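PDB 3L76: aspartokinase from Synechocystis, which probably catalyses ATP-dependent phosphorylation of the beta-carboxyl group of aspartate to 4-phospho-L-aspartate, and carries ACT domains that bind lysine and threonine. Local coordinates for residues A[449-454]-A[482-487]; A[456-461]-A[514-519]. All coordinates share one frame; numbering follows the deposited sequence.

Contact 1. Residues A[449-454]-A[482-487]; sequences IRHVPD and CRINQG. With THR (threonine), chain D.
His451 and Cys482 meet where the first strand of an ACT domain runs out beside the loop between its second and third strands. The thiol lies at the rim of the imidazole: Cys482 SG is 3.2 Å from His451 ND1 and 4.2 Å from the ring centroid, 80° off the ring normal, a sulfur-aromatic contact at the edge. The CB of Cys482 lies in the ring plane too, 3.6 Å from His451 CE1, which leaves the cysteine alongside the ND1-CE1 edge. Ile484 adds a lighter touch, bringing its CG2 to 3.9 Å from the same CE1 at an oblique angle. With CG turned away from the carbonyl carbon (chi1 -70°), the imidazole swings out from the strand to meet the loop. Were His451 replaced by an alanine, the Cys482 sulfur would probably lose its aromatic neighbour and a gap would open between strand and loop beside Ile484. One shell further out, Asp492 fixes the strand, accepting a hydrogen bond from the backbone N of His451 and pairing with Arg450 in a salt bridge, while Cys490 packs against both His451 and Cys482. Past Val452, whose CG1 lies 3.8 Å from CG2 of the bound threonine, the strand gives way to Asp454. Its carboxylate is shared: OD2 makes salt bridges with Arg481 and Arg491, which hold the group in place, and OD1 takes a hydrogen bond from Asn385 and accepts another from the ligand amino N at 2.7 Å.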
loop_
_atom_site.group_PDB
_atom_site.type_symbol
_atom_site.label_atom_id
_atom_site.label_comp_id
_atom_site.label_asym_id
_atom_site.label_seq_id
_atom_site.Cartn_x
_atom_site.Cartn_y
_atom_site.Cartn_z
ATOM N N ILE A 449 32.799 9.484 -35.271
ATOM C CA ILE A 449 32.591 8.886 -36.554
ATOM C C ILE A 449 33.110 9.827 -37.656
ATOM O O ILE A 449 32.546 10.880 -37.929
ATOM C CB ILE A 449 31.140 8.322 -36.686
ATOM C CG1 ILE A 449 30.548 8.612 -38.039
ATOM C CG2 ILE A 449 30.240 8.771 -35.525
ATOM C CD1 ILE A 449 31.127 7.737 -39.126
ATOM N N ARG A 450 34.245 9.446 -38.239
ATOM C CA ARG A 450 34.925 10.248 -39.257
ATOM C C ARG A 450 34.157 10.259 -40.582
ATOM O O ARG A 450 33.675 9.226 -41.035
ATOM C CB ARG A 450 36.338 9.707 -39.522
ATOM C CG ARG A 450 37.317 9.687 -38.342
ATOM C CD ARG A 450 37.957 11.024 -38.107
ATOM N NE ARG A 450 39.020 10.948 -37.114
ATOM C CZ ARG A 450 39.630 12.018 -36.609
ATOM N NH1 ARG A 450 39.268 13.227 -37.007
ATOM N NH2 ARG A 450 40.591 11.886 -35.705
ATOM N N HIS A 451 34.042 11.434 -41.189
ATOM C CA HIS A 451 33.565 11.553 -42.566
ATOM C C HIS A 451 32.099 11.220 -42.806
ATOM O O HIS A 451 31.777 10.451 -43.709
ATOM C CB HIS A 451 34.442 10.729 -43.516
ATOM C CG HIS A 451 35.811 11.296 -43.698
ATOM N ND1 HIS A 451 36.075 12.642 -43.578
ATOM C CD2 HIS A 451 36.991 10.708 -43.987
ATOM C CE1 HIS A 451 37.358 12.857 -43.789
ATOM N NE2 HIS A 451 37.936 11.700 -44.042
ATOM N N VAL A 452 31.214 11.823 -42.025
ATOM C CA VAL A 452 29.788 11.656 -42.251
ATOM C C VAL A 452 29.414 12.567 -43.399
ATOM O O VAL A 452 29.736 13.760 -43.375
ATOM C CB VAL A 452 28.956 12.010 -40.980
ATOM C CG1 VAL A 452 27.464 11.924 -41.257
ATOM C CG2 VAL A 452 29.317 11.103 -39.820
ATOM N N PRO A 453 28.759 12.007 -44.426
ATOM C CA PRO A 453 28.279 12.817 -45.553
ATOM C C PRO A 453 27.470 14.010 -45.053
ATOM O O PRO A 453 26.523 13.836 -44.278
ATOM C CB PRO A 453 27.367 11.848 -46.320
ATOM C CG PRO A 453 27.896 10.487 -45.990
ATOM C CD PRO A 453 28.379 10.590 -44.556
ATOM N N ASP A 454 27.860 15.208 -45.471
ATOM C CA ASP A 454 27.211 16.418 -44.998
ATOM C C ASP A 454 25.890 16.681 -45.753
ATOM O O ASP A 454 25.767 17.626 -46.531
ATOM C CB ASP A 454 28.172 17.618 -45.067
ATOM C CG ASP A 454 27.595 18.864 -44.399
ATOM O OD1 ASP A 454 26.788 18.690 -43.477
ATOM O OD2 ASP A 454 27.932 20.008 -44.776
ATOM N N CYS A 482 35.221 18.442 -43.258
ATOM C CA CYS A 482 36.536 17.799 -43.324
ATOM C C CYS A 482 37.366 18.352 -44.493
ATOM O O CYS A 482 36.844 18.539 -45.599
ATOM C CB CYS A 482 36.367 16.293 -43.548
ATOM S SG CYS A 482 35.338 15.470 -42.381
ATOM N N ARG A 483 38.654 18.602 -44.272
ATOM C CA ARG A 483 39.521 18.931 -45.413
ATOM C C ARG A 483 39.837 17.682 -46.260
ATOM O O ARG A 483 40.523 16.747 -45.817
ATOM C CB ARG A 483 40.809 19.613 -44.959
ATOM C CG ARG A 483 40.625 20.513 -43.769
ATOM C CD ARG A 483 41.939 21.116 -43.353
ATOM N NE ARG A 483 42.850 20.169 -42.704
ATOM C CZ ARG A 483 42.880 19.943 -41.390
ATOM N NH1 ARG A 483 42.021 20.571 -40.583
ATOM N NH2 ARG A 483 43.768 19.085 -40.877
ATOM N N ILE A 484 39.330 17.695 -47.494
ATOM C CA ILE A 484 39.513 16.604 -48.460
ATOM C C ILE A 484 39.647 17.163 -49.890
ATOM O O ILE A 484 38.979 18.138 -50.242
ATOM C CB ILE A 484 38.354 15.546 -48.407
ATOM C CG1 ILE A 484 37.043 16.109 -48.961
ATOM C CG2 ILE A 484 38.144 15.018 -46.997
ATOM C CD1 ILE A 484 36.004 15.039 -49.233
ATOM N N ASN A 485 40.514 16.552 -50.701
ATOM C CA ASN A 485 40.770 17.015 -52.072
ATOM C C ASN A 485 39.472 17.125 -52.859
ATOM O O ASN A 485 38.793 18.149 -52.809
ATOM C CB ASN A 485 41.764 16.083 -52.792
ATOM C CG ASN A 485 42.299 16.671 -54.109
ATOM O OD1 ASN A 485 41.693 16.506 -55.172
ATOM N ND2 ASN A 485 43.452 17.339 -54.040
ATOM N N GLN A 486 39.126 16.063 -53.579
ATOM C CA GLN A 486 37.861 16.009 -54.300
ATOM C C GLN A 486 36.856 15.178 -53.513
ATOM O O GLN A 486 37.196 14.567 -52.500
ATOM C CB GLN A 486 38.067 15.418 -55.691
ATOM N N GLY A 487 35.613 15.159 -53.973
ATOM C CA GLY A 487 34.621 14.288 -53.374
ATOM C C GLY A 487 33.466 14.987 -52.683
ATOM O O GLY A 487 33.467 16.213 -52.476
HETATM N N THR D . 24.830 17.405 -42.182
HETATM C CA THR D . 24.487 16.091 -41.643
HETATM C C THR D . 23.013 16.057 -41.275
HETATM O O THR D . 22.337 17.102 -41.292
HETATM C CB THR D . 25.310 15.734 -40.398
HETATM O OG1 THR D . 25.064 16.706 -39.368
HETATM C CG2 THR D . 26.813 15.677 -40.735
HETATM O OXT THR D . 22.491 14.977 -40.965
#

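Contact 2. Residues A[456-461]-A[514-519]. With THR (threonine), chain D.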
loop_
_atom_site.group_PDB
_atom_site.type_symbol
_atom_site.label_atom_id
_atom_site.label_comp_id
_atom_site.label_asym_id
_atom_site.label_seq_id
_atom_site.Cartn_x
_atom_site.Cartn_y
_atom_site.Cartn_z
ATOM N N PRO A 456 21.293 16.071 -45.264
ATOM C CA PRO A 456 20.233 15.835 -44.272
ATOM C C PRO A 456 19.997 14.363 -43.958
ATOM O O PRO A 456 20.109 13.521 -44.849
ATOM C CB PRO A 456 18.996 16.453 -44.930
ATOM C CG PRO A 456 19.564 17.521 -45.873
ATOM C CD PRO A 456 20.807 16.858 -46.415
ATOM N N GLY A 457 19.698 14.066 -42.695
ATOM C CA GLY A 457 19.359 12.718 -42.284
ATOM C C GLY A 457 20.504 11.831 -41.808
ATOM O O GLY A 457 20.274 10.778 -41.217
ATOM N N MET A 458 21.740 12.243 -42.052
ATOM C CA MET A 458 22.881 11.425 -41.653
ATOM C C MET A 458 23.006 11.295 -40.132
ATOM O O MET A 458 23.042 10.187 -39.617
ATOM C CB MET A 458 24.167 11.949 -42.287
ATOM C CG MET A 458 24.143 11.926 -43.813
ATOM S SD MET A 458 23.977 10.246 -44.490
ATOM C CE MET A 458 22.283 10.243 -45.008
ATOM N N ALA A 459 23.056 12.419 -39.420
ATOM C CA ALA A 459 23.069 12.398 -37.955
ATOM C C ALA A 459 21.833 11.699 -37.385
ATOM O O ALA A 459 21.913 10.981 -36.393
ATOM C CB ALA A 459 23.164 13.819 -37.393
ATOM N N ALA A 460 20.683 11.948 -37.999
ATOM C CA ALA A 460 19.448 11.290 -37.602
ATOM C C ALA A 460 19.622 9.782 -37.598
ATOM O O ALA A 460 19.300 9.112 -36.615
ATOM C CB ALA A 460 18.286 11.686 -38.531
ATOM N N GLN A 461 20.144 9.248 -38.693
ATOM C CA GLN A 461 20.233 7.798 -38.825
ATOM C C GLN A 461 21.257 7.157 -37.881
ATOM O O GLN A 461 21.055 6.042 -37.411
ATOM C CB GLN A 461 20.399 7.374 -40.296
ATOM C CG GLN A 461 21.769 6.883 -40.713
ATOM C CD GLN A 461 21.821 6.587 -42.201
ATOM O OE1 GLN A 461 20.974 7.056 -42.965
ATOM N NE2 GLN A 461 22.810 5.808 -42.619
ATOM N N LYS A 514 29.468 1.417 -43.660
ATOM C CA LYS A 514 30.248 0.481 -44.479
ATOM C C LYS A 514 30.424 0.908 -45.945
ATOM O O LYS A 514 31.361 0.457 -46.616
ATOM C CB LYS A 514 29.684 -0.941 -44.378
ATOM N N ASP A 515 29.536 1.771 -46.437
ATOM C CA ASP A 515 29.717 2.367 -47.760
ATOM C C ASP A 515 29.676 3.894 -47.753
ATOM O O ASP A 515 29.091 4.512 -48.639
ATOM C CB ASP A 515 28.716 1.814 -48.781
ATOM C CG ASP A 515 27.694 0.896 -48.163
ATOM O OD1 ASP A 515 26.719 1.402 -47.571
ATOM O OD2 ASP A 515 27.862 -0.334 -48.283
ATOM N N TRP A 516 30.282 4.495 -46.734
ATOM C CA TRP A 516 30.596 5.913 -46.766
ATOM C C TRP A 516 32.090 6.024 -47.063
ATOM O O TRP A 516 32.903 5.487 -46.321
ATOM C CB TRP A 516 30.282 6.580 -45.426
ATOM C CG TRP A 516 28.831 6.710 -45.115
ATOM C CD1 TRP A 516 27.786 6.424 -45.943
ATOM C CD2 TRP A 516 28.258 7.178 -43.893
ATOM N NE1 TRP A 516 26.594 6.673 -45.307
ATOM C CE2 TRP A 516 26.854 7.136 -44.046
ATOM C CE3 TRP A 516 28.790 7.626 -42.684
ATOM C CZ2 TRP A 516 25.978 7.526 -43.034
ATOM C CZ3 TRP A 516 27.914 8.004 -41.669
ATOM C CH2 TRP A 516 26.527 7.950 -41.854
ATOM N N LEU A 517 32.451 6.701 -48.148
ATOM C CA LEU A 517 33.863 6.871 -48.497
ATOM C C LEU A 517 34.692 7.357 -47.305
ATOM O O LEU A 517 34.419 8.416 -46.749
ATOM C CB LEU A 517 34.008 7.864 -49.650
ATOM C CG LEU A 517 35.292 7.912 -50.502
ATOM C CD1 LEU A 517 35.646 9.322 -51.015
ATOM C CD2 LEU A 517 36.530 7.121 -50.001
ATOM N N ASP A 518 35.693 6.575 -46.913
ATOM C CA ASP A 518 36.614 6.963 -45.839
ATOM C C ASP A 518 35.980 7.167 -44.463
ATOM O O ASP A 518 36.607 7.747 -43.579
ATOM C CB ASP A 518 37.381 8.233 -46.214
ATOM C CG ASP A 518 38.373 8.013 -47.333
ATOM O OD1 ASP A 518 38.687 8.996 -48.034
ATOM O OD2 ASP A 518 38.835 6.866 -47.509
ATOM N N ALA A 519 34.747 6.714 -44.271
ATOM C CA ALA A 519 34.138 6.797 -42.955
ATOM C C ALA A 519 34.879 5.868 -41.999
ATOM O O ALA A 519 35.559 4.949 -42.419
ATOM C CB ALA A 519 32.660 6.453 -43.022
HETATM N N THR D . 24.830 17.405 -42.182
HETATM C CA THR D . 24.487 16.091 -41.643
HETATM C C THR D . 23.013 16.057 -41.275
HETATM O O THR D . 22.337 17.102 -41.292
HETATM C CB THR D . 25.310 15.734 -40.398
HETATM O OG1 THR D . 25.064 16.706 -39.368
HETATM C CG2 THR D . 26.813 15.677 -40.735
HETATM O OXT THR D . 22.491 14.977 -40.965
#
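Trp516 extends its indole from the loop that follows helix 499-512 to the start of helix 458-468, and a single ring atom, CZ2, meets both side chains that come from the helix. Met458 SD sits 3.7 Å from Trp516 CZ2 and 4.6 Å from the centroid of the six-membered ring, 49° off its normal, an oblique Met-aromatic contact. The methionine chain reaches this spot because it bends at both chi2 (-62°) and chi3, carrying its sulfur past the indole instead of end-on into it. Gln461, one helical turn on, comes in from the opposite direction to the tryptophan, extended beyond CG, and places NE2 3.6 Å from Trp516 CZ2, with the amide and ring planes inclined to one another. This is the close part of the contact, and Val452 and Pro453 of the first strand also lie against the indole. Beyond it the loop faces solvent: Asp515, Leu517 and Asp518 are exposed, and a type II turn from Trp516 to Ala519, closed by Ala519 N to Trp516 O at 3.0 Å, leads the chain into the last strand of the ACT domain. On the other side of the methionine, the helix start receives the ligand. Gly457 is the N-cap, with a positive phi that calls for glycine; Ala459 N donates a nearly straight hydrogen bond to threonine OXT (3.0 Å, 161°), and Met458 N lies at the same distance from that oxygen. The contact joins a thioether and an amide nitrogen to an aromatic carbon, held by dispersion and weak polar attraction rather than by charge pairing, whereas the helix end beside it probably uses its backbone N-H groups and dipole to stabilise the ligand carboxylate.

Contacts 1 and 2 lie with their centres about 10 Å apart within one ACT domain, and their segments alternate along the chain, strand 437-453 leading into helix 458-468 and the loop at 482-487 preceding that at 514-519. Side chains join them: Val452 CG1 approaches Met458 CB at 3.5 Å, and Pro453 CD packs 3.5 Å from Trp516 CD2. Both contacts border the same threonine but serve different ends of it, contact 1 supplying a carboxylate to its amino group and contact 2 a helix start to its carboxylate. Asn385 and Ile386, from a second ACT domain of the same chain, together with Gln478, add further hydrogen bonds, placing this regulatory pocket between two ACT domains.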